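Local coordinates for bacteriocin (Streptococcus pyogenes, PDB 2FU2), which probably acts as an immunity protein of the EntA_Immun family, protecting the producing cell against a bacteriocin, at residues Y25-L33 with L46-Y57. Numbering follows the deposited sequence.
Sequences YFRQAIFEL and LATKIDSLINQY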
loop_
_atom_site.group_PDB
_atom_site.type_symbol
_atom_site.label_atom_id
_atom_site.label_comp_id
_atom_site.label_asym_id
_atom_site.label_seq_id
_atom_site.Cartn_x
_atom_site.Cartn_y
_atom_site.Cartn_z
ATOM N N TYR A 25 10.957 -6.288 -4.018
ATOM C CA TYR A 25 9.735 -7.006 -3.579
ATOM C C TYR A 25 8.572 -6.060 -3.203
ATOM O O TYR A 25 7.455 -6.184 -3.713
ATOM C CB TYR A 25 10.036 -7.991 -2.457
ATOM C CG TYR A 25 8.786 -8.475 -1.792
ATOM C CD1 TYR A 25 8.019 -9.455 -2.382
ATOM C CD2 TYR A 25 8.323 -7.893 -0.617
ATOM C CE1 TYR A 25 6.841 -9.897 -1.790
ATOM C CE2 TYR A 25 7.174 -8.341 0.012
ATOM C CZ TYR A 25 6.433 -9.342 -0.591
ATOM O OH TYR A 25 5.265 -9.798 -0.031
ATOM N N PHE A 26 8.833 -5.095 -2.344
ATOM C CA PHE A 26 7.778 -4.147 -2.017
ATOM C C PHE A 26 7.363 -3.286 -3.207
ATOM O O PHE A 26 6.176 -3.053 -3.403
ATOM C CB PHE A 26 8.111 -3.290 -0.772
ATOM C CG PHE A 26 8.128 -4.091 0.515
ATOM C CD1 PHE A 26 6.935 -4.513 1.097
ATOM C CD2 PHE A 26 9.353 -4.467 1.133
ATOM C CE1 PHE A 26 6.946 -5.239 2.278
ATOM C CE2 PHE A 26 9.340 -5.199 2.330
ATOM C CZ PHE A 26 8.147 -5.583 2.885
ATOM N N ARG A 27 8.323 -2.829 -4.007
ATOM C CA ARG A 27 7.965 -1.979 -5.174
ATOM C C ARG A 27 6.966 -2.660 -6.115
ATOM O O ARG A 27 5.990 -2.012 -6.564
ATOM C CB ARG A 27 9.167 -1.554 -5.978
ATOM C CG ARG A 27 8.878 -0.395 -6.919
ATOM C CD ARG A 27 9.703 -0.426 -8.202
ATOM N NE ARG A 27 9.787 -1.790 -8.714
ATOM C CZ ARG A 27 10.336 -2.156 -9.865
ATOM N NH1 ARG A 27 10.835 -1.263 -10.722
ATOM N NH2 ARG A 27 10.363 -3.440 -10.176
ATOM N N GLN A 28 7.246 -3.930 -6.456
ATOM C CA GLN A 28 6.437 -4.733 -7.379
ATOM C C GLN A 28 5.068 -5.084 -6.773
ATOM O O GLN A 28 4.026 -4.939 -7.382
ATOM C CB GLN A 28 7.192 -6.022 -7.694
ATOM C CG GLN A 28 6.497 -6.897 -8.755
ATOM C CD GLN A 28 7.264 -8.145 -9.013
ATOM O OE1 GLN A 28 8.513 -8.173 -8.905
ATOM N NE2 GLN A 28 6.546 -9.204 -9.329
ATOM N N ALA A 29 5.107 -5.557 -5.544
ATOM C CA ALA A 29 3.921 -5.779 -4.745
ATOM C C ALA A 29 2.971 -4.572 -4.744
ATOM O O ALA A 29 1.763 -4.692 -5.105
ATOM C CB ALA A 29 4.322 -6.175 -3.318
ATOM N N ILE A 30 3.484 -3.413 -4.344
ATOM C CA ILE A 30 2.620 -2.208 -4.362
ATOM C C ILE A 30 2.102 -1.939 -5.787
ATOM O O ILE A 30 0.881 -1.657 -6.019
ATOM C CB ILE A 30 3.362 -0.943 -3.776
ATOM C CG1 ILE A 30 3.724 -1.137 -2.275
ATOM C CG2 ILE A 30 2.575 0.376 -4.110
ATOM C CD1 ILE A 30 2.487 -1.329 -1.388
ATOM N N PHE A 31 3.011 -2.109 -6.747
ATOM C CA PHE A 31 2.690 -1.846 -8.115
ATOM C C PHE A 31 1.524 -2.761 -8.554
ATOM O O PHE A 31 0.609 -2.329 -9.280
ATOM C CB PHE A 31 3.917 -2.017 -8.995
ATOM C CG PHE A 31 3.574 -2.126 -10.444
ATOM C CD1 PHE A 31 3.168 -1.004 -11.157
ATOM C CD2 PHE A 31 3.571 -3.372 -11.073
ATOM C CE1 PHE A 31 2.788 -1.101 -12.502
ATOM C CE2 PHE A 31 3.206 -3.494 -12.450
ATOM C CZ PHE A 31 2.810 -2.345 -13.146
ATOM N N GLU A 32 1.544 -4.013 -8.104
ATOM C CA GLU A 32 0.550 -4.961 -8.548
ATOM C C GLU A 32 -0.811 -4.750 -7.923
ATOM O O GLU A 32 -1.815 -4.883 -8.570
ATOM C CB GLU A 32 1.011 -6.381 -8.291
ATOM C CG GLU A 32 2.098 -6.785 -9.197
ATOM C CD GLU A 32 2.435 -8.290 -9.147
ATOM O OE1 GLU A 32 1.543 -9.104 -8.769
ATOM O OE2 GLU A 32 3.585 -8.656 -9.517
ATOM N N LEU A 33 -0.822 -4.466 -6.632
ATOM C CA LEU A 33 -2.012 -4.131 -5.923
ATOM C C LEU A 33 -2.641 -2.860 -6.535
ATOM O O LEU A 33 -3.858 -2.843 -6.843
ATOM C CB LEU A 33 -1.680 -3.958 -4.424
ATOM C CG LEU A 33 -1.076 -5.240 -3.811
ATOM C CD1 LEU A 33 -0.680 -5.173 -2.309
ATOM C CD2 LEU A 33 -2.046 -6.424 -4.019
ATOM N N LEU A 46 -8.872 -7.308 -1.708
ATOM C CA LEU A 46 -7.757 -6.439 -2.048
ATOM C C LEU A 46 -7.318 -5.615 -0.808
ATOM O O LEU A 46 -6.124 -5.388 -0.575
ATOM C CB LEU A 46 -8.117 -5.558 -3.261
ATOM C CG LEU A 46 -7.111 -4.517 -3.813
ATOM C CD1 LEU A 46 -5.759 -5.109 -4.112
ATOM C CD2 LEU A 46 -7.616 -3.898 -5.083
ATOM N N ALA A 47 -8.309 -5.196 -0.028
ATOM C CA ALA A 47 -8.086 -4.455 1.185
ATOM C C ALA A 47 -7.176 -5.302 2.056
ATOM O O ALA A 47 -6.168 -4.834 2.566
ATOM C CB ALA A 47 -9.431 -4.225 1.903
ATOM N N THR A 48 -7.552 -6.574 2.163
ATOM C CA THR A 48 -6.860 -7.577 2.970
ATOM C C THR A 48 -5.452 -7.764 2.539
ATOM O O THR A 48 -4.574 -7.770 3.425
ATOM C CB THR A 48 -7.592 -8.870 2.929
ATOM O OG1 THR A 48 -8.761 -8.688 3.725
ATOM C CG2 THR A 48 -6.780 -9.975 3.611
ATOM N N LYS A 49 -5.245 -7.866 1.199
ATOM C CA LYS A 49 -3.938 -7.991 0.606
ATOM C C LYS A 49 -3.060 -6.772 0.840
ATOM O O LYS A 49 -1.918 -6.917 1.216
ATOM C CB LYS A 49 -3.982 -8.335 -0.880
ATOM C CG LYS A 49 -4.716 -9.605 -1.219
ATOM C CD LYS A 49 -4.755 -9.788 -2.730
ATOM C CE LYS A 49 -5.687 -10.947 -3.150
ATOM N NZ LYS A 49 -5.593 -12.215 -2.299
ATOM N N ILE A 50 -3.566 -5.574 0.630
ATOM C CA ILE A 50 -2.730 -4.392 0.916
ATOM C C ILE A 50 -2.426 -4.318 2.413
ATOM O O ILE A 50 -1.298 -4.136 2.825
ATOM C CB ILE A 50 -3.419 -3.088 0.450
ATOM C CG1 ILE A 50 -3.617 -3.029 -1.101
ATOM C CG2 ILE A 50 -2.635 -1.801 0.979
ATOM C CD1 ILE A 50 -4.884 -2.213 -1.591
ATOM N N ASP A 51 -3.435 -4.513 3.236
ATOM C CA ASP A 51 -3.210 -4.562 4.689
ATOM C C ASP A 51 -2.041 -5.496 5.084
ATOM O O ASP A 51 -1.110 -5.045 5.799
ATOM C CB ASP A 51 -4.492 -4.926 5.430
ATOM C CG ASP A 51 -4.418 -4.621 6.898
ATOM O OD1 ASP A 51 -3.916 -3.562 7.274
ATOM O OD2 ASP A 51 -4.865 -5.449 7.696
ATOM N N SER A 52 -2.081 -6.741 4.590
ATOM C CA SER A 52 -1.060 -7.717 4.879
ATOM C C SER A 52 0.295 -7.221 4.405
ATOM O O SER A 52 1.278 -7.383 5.146
ATOM C CB SER A 52 -1.340 -9.057 4.197
ATOM O OG SER A 52 -2.532 -9.680 4.707
ATOM N N LEU A 53 0.355 -6.659 3.182
ATOM C CA LEU A 53 1.633 -6.179 2.643
ATOM C C LEU A 53 2.198 -4.992 3.485
ATOM O O LEU A 53 3.374 -4.990 3.862
ATOM C CB LEU A 53 1.499 -5.827 1.146
ATOM C CG LEU A 53 2.729 -5.273 0.445
ATOM C CD1 LEU A 53 3.771 -6.368 0.304
ATOM C CD2 LEU A 53 2.425 -4.663 -0.910
ATOM N N ILE A 54 1.344 -4.035 3.848
ATOM C CA ILE A 54 1.768 -2.891 4.647
ATOM C C ILE A 54 2.096 -3.282 6.082
ATOM O O ILE A 54 3.116 -2.834 6.616
ATOM C CB ILE A 54 0.741 -1.708 4.581
ATOM C CG1 ILE A 54 0.505 -1.266 3.132
ATOM C CG2 ILE A 54 1.288 -0.512 5.327
ATOM C CD1 ILE A 54 1.796 -0.650 2.458
ATOM N N ASN A 55 1.295 -4.146 6.701
ATOM C CA ASN A 55 1.731 -4.705 8.013
ATOM C C ASN A 55 3.138 -5.289 7.941
ATOM O O ASN A 55 3.973 -4.990 8.816
ATOM C CB ASN A 55 0.774 -5.751 8.551
ATOM C CG ASN A 55 -0.553 -5.178 8.835
ATOM O OD1 ASN A 55 -0.709 -3.951 8.891
ATOM N ND2 ASN A 55 -1.532 -6.031 9.030
ATOM N N GLN A 56 3.378 -6.106 6.896
ATOM C CA GLN A 56 4.631 -6.770 6.663
ATOM C C GLN A 56 5.733 -5.731 6.510
ATOM O O GLN A 56 6.789 -5.868 7.100
ATOM C CB GLN A 56 4.523 -7.624 5.414
ATOM C CG GLN A 56 5.856 -7.895 4.694
ATOM C CD GLN A 56 5.747 -8.946 3.574
ATOM O OE1 GLN A 56 4.811 -8.936 2.766
ATOM N NE2 GLN A 56 6.703 -9.836 3.518
ATOM N N TYR A 57 5.476 -4.664 5.737
ATOM C CA TYR A 57 6.484 -3.613 5.587
ATOM C C TYR A 57 6.790 -2.942 6.958
ATOM O O TYR A 57 7.979 -2.802 7.413
ATOM C CB TYR A 57 6.054 -2.574 4.558
ATOM C CG TYR A 57 7.148 -1.635 4.334
ATOM C CD1 TYR A 57 8.045 -1.844 3.307
ATOM C CD2 TYR A 57 7.376 -0.580 5.233
ATOM C CE1 TYR A 57 9.158 -0.984 3.132
ATOM C CE2 TYR A 57 8.479 0.294 5.080
ATOM C CZ TYR A 57 9.372 0.085 4.019
ATOM O OH TYR A 57 10.461 0.916 3.852
#
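Tyr-25 reaches across to Gln-56 and makes the one polar link of this antiparallel helix pair: its OH donates to Gln-56 OE1 at 3.0 Å. The acceptor lies at the edge of the phenol ring, in its plane, whereas the donor stands 29° out of the carbonyl plane. Both side chains leave with CG anti to the backbone N, and they come from opposite directions to meet near the surface, where Tyr-25 is exposed and Gln-56 partly so.

Phe-26 is sandwiched. Tyr-57 CD1 sits over the centre of one face, 3.4 Å above the plane, while Tyr-25 CD2 lies over the centre of the opposite face. With centroids 4.8 Å apart and planes at 78°, Phe-26 and Tyr-57 form a T-shaped pair in which tyrosine presents the edge. Phe-26 CZ, on the rim of its ring, also meets Gln-56 CG at 3.7 Å.

Ala-29 and Ile-30 receive Leu-53, a knob in a hole completed by Phe-26 and Leu-33. Leu-53 CD2 lies 3.4 Å from both Ala-29 CB and Ile-30 CD1, tighter than usual carbon contact, and Leu-53 CD1 touches Ala-29 CB and Phe-26 CD1.

Leu-33 returns the knob, inserting among Leu-46, Lys-49, Ile-50 and Leu-53. Its CD1 meets Leu-53 CD2 at 3.4 Å and then Ile-50 CG1, while CD2 faces Leu-46 CD1.

Two reciprocal knobs interlock the segments, whose axes approach to 10.8 Å and run at 162°; as consecutive antiparallel helices, 24-40 and 44-60 form a helical hairpin in this all-helical protein. Helix 4-15 packs on it through Leu-11 and Tyr-15 against Ile-30, and helix 67-78 through Leu-72 against Ile-54 and Ile-69 against Tyr-57; helix 18-21 meets the Phe-26/Tyr-57 end with Ile-20.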